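Diol-dehydratase (Roseburia inulinivorans, PDB 5I2A) probably acts as a B12-independent glycyl radical lyase that dehydrates diols such as 1,2-propanediol. Local coordinates at residues A[5-9]-A[308-312]. Sequence-based numbering, arbitrary orientation.
Sequences DSTPI and TREYA
The guanidinium of R309 lies sandwiched between D5 and I9, a worked example of how one arginine ties a chain terminus to a helix through charge, polar and apolar contacts at once. An Asx turn in the N-terminal loop presents the acid, and R309 sits in the first turn of helix 309-323, at the surface of the glycyl radical enzyme. The D5 carboxylate stacks on one guanidinium face, its plane tilted only 12°; because OD2, 3.5 Å from R309 NH2, stands above that face, no N-H points at it and the salt bridge rests on charge alone. Over the opposite face lies I9, its CD1 above the group's centre and touching R309 CB, its CG1 3.4 Å from R309 NH1. At the edge, R309 NH2 gives a weak but fairly straight bond to T7 O, 3.4 Å long. R309 NH2 also lies 2.7 Å from D5 O. A bend at chi3 (98°) turns the arginine tip across the loop. Replacing D5 with an alanine would probably leave the arginine charge without its stacked mate and undo the Asx turn. Further out, I9 packs on M366 of helix 362-374, D5 N bonds D362 OD1, and T308 OG1 N-caps the helix by accepting from Y311 N. Within the turn, D5 OD1 takes both T7 N, at 3.3 Å, and T7 OG1, at 3.2 Å, from the same carboxylate face.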
loop_
_atom_site.group_PDB
_atom_site.type_symbol
_atom_site.label_atom_id
_atom_site.label_comp_id
_atom_site.label_asym_id
_atom_site.label_seq_id
_atom_site.Cartn_x
_atom_site.Cartn_y
_atom_site.Cartn_z
ATOM N N ASP A 5 24.846 -46.373 -6.457
ATOM C CA ASP A 5 25.273 -47.431 -5.539
ATOM C C ASP A 5 24.452 -47.375 -4.253
ATOM O O ASP A 5 24.736 -46.573 -3.361
ATOM C CB ASP A 5 26.770 -47.301 -5.228
ATOM C CG ASP A 5 27.269 -48.331 -4.211
ATOM O OD1 ASP A 5 26.534 -49.277 -3.857
ATOM O OD2 ASP A 5 28.427 -48.189 -3.767
ATOM N N SER A 6 23.463 -48.258 -4.150
ATOM C CA SER A 6 22.481 -48.205 -3.071
ATOM C C SER A 6 22.926 -48.784 -1.724
ATOM O O SER A 6 22.136 -48.814 -0.780
ATOM C CB SER A 6 21.195 -48.915 -3.510
ATOM O OG SER A 6 21.392 -50.305 -3.671
ATOM N N THR A 7 24.169 -49.245 -1.615
ATOM C CA THR A 7 24.633 -49.763 -0.331
ATOM C C THR A 7 24.668 -48.613 0.683
ATOM O O THR A 7 25.183 -47.539 0.383
ATOM C CB THR A 7 26.033 -50.429 -0.422
ATOM O OG1 THR A 7 27.025 -49.439 -0.691
ATOM C CG2 THR A 7 26.075 -51.474 -1.517
ATOM N N PRO A 8 24.093 -48.833 1.875
ATOM C CA PRO A 8 24.073 -47.824 2.944
ATOM C C PRO A 8 25.477 -47.448 3.409
ATOM O O PRO A 8 26.311 -48.329 3.602
ATOM C CB PRO A 8 23.296 -48.517 4.072
ATOM C CG PRO A 8 22.454 -49.534 3.382
ATOM C CD PRO A 8 23.271 -50.008 2.207
ATOM N N ILE A 9 25.720 -46.153 3.584
ATOM C CA ILE A 9 27.016 -45.643 4.011
ATOM C C ILE A 9 27.063 -45.565 5.538
ATOM O O ILE A 9 26.045 -45.314 6.176
ATOM C CB ILE A 9 27.280 -44.265 3.379
ATOM C CG1 ILE A 9 27.325 -44.398 1.855
ATOM C CG2 ILE A 9 28.564 -43.669 3.879
ATOM C CD1 ILE A 9 27.208 -43.080 1.126
ATOM N N THR A 308 34.829 -38.401 -0.181
ATOM C CA THR A 308 34.402 -39.790 -0.030
ATOM C C THR A 308 32.904 -39.899 0.204
ATOM O O THR A 308 32.267 -38.945 0.666
ATOM C CB THR A 308 35.110 -40.484 1.145
ATOM O OG1 THR A 308 34.799 -39.799 2.360
ATOM C CG2 THR A 308 36.622 -40.498 0.947
ATOM N N ARG A 309 32.347 -41.065 -0.097
ATOM C CA ARG A 309 30.955 -41.335 0.222
ATOM C C ARG A 309 30.705 -41.174 1.725
ATOM O O ARG A 309 29.661 -40.672 2.149
ATOM C CB ARG A 309 30.562 -42.733 -0.244
ATOM C CG ARG A 309 30.384 -42.830 -1.758
ATOM C CD ARG A 309 30.161 -44.254 -2.220
ATOM N NE ARG A 309 28.747 -44.564 -2.415
ATOM C CZ ARG A 309 28.087 -45.451 -1.688
ATOM N NH1 ARG A 309 28.726 -46.101 -0.735
ATOM N NH2 ARG A 309 26.805 -45.697 -1.913
ATOM N N GLU A 310 31.678 -41.574 2.526
ATOM C CA GLU A 310 31.508 -41.545 3.970
ATOM C C GLU A 310 31.391 -40.109 4.481
ATOM O O GLU A 310 30.583 -39.823 5.362
ATOM C CB GLU A 310 32.668 -42.263 4.679
ATOM C CG GLU A 310 32.623 -43.785 4.606
ATOM C CD GLU A 310 32.810 -44.298 3.193
ATOM O OE1 GLU A 310 32.104 -45.246 2.795
ATOM O OE2 GLU A 310 33.658 -43.737 2.477
ATOM N N TYR A 311 32.210 -39.214 3.945
ATOM C CA TYR A 311 32.192 -37.832 4.402
ATOM C C TYR A 311 30.951 -37.113 3.890
ATOM O O TYR A 311 30.370 -36.284 4.598
ATOM C CB TYR A 311 33.446 -37.083 3.957
ATOM C CG TYR A 311 33.554 -35.709 4.578
ATOM C CD1 TYR A 311 33.617 -35.556 5.959
ATOM C CD2 TYR A 311 33.590 -34.567 3.789
ATOM C CE1 TYR A 311 33.723 -34.307 6.537
ATOM C CE2 TYR A 311 33.693 -33.310 4.360
ATOM C CZ TYR A 311 33.755 -33.190 5.731
ATOM O OH TYR A 311 33.843 -31.951 6.300
ATOM N N ALA A 312 30.557 -37.437 2.663
ATOM C CA ALA A 312 29.326 -36.909 2.093
ATOM C C ALA A 312 28.123 -37.287 2.958
ATOM O O ALA A 312 27.268 -36.451 3.228
ATOM C CB ALA A 312 29.131 -37.404 0.672
#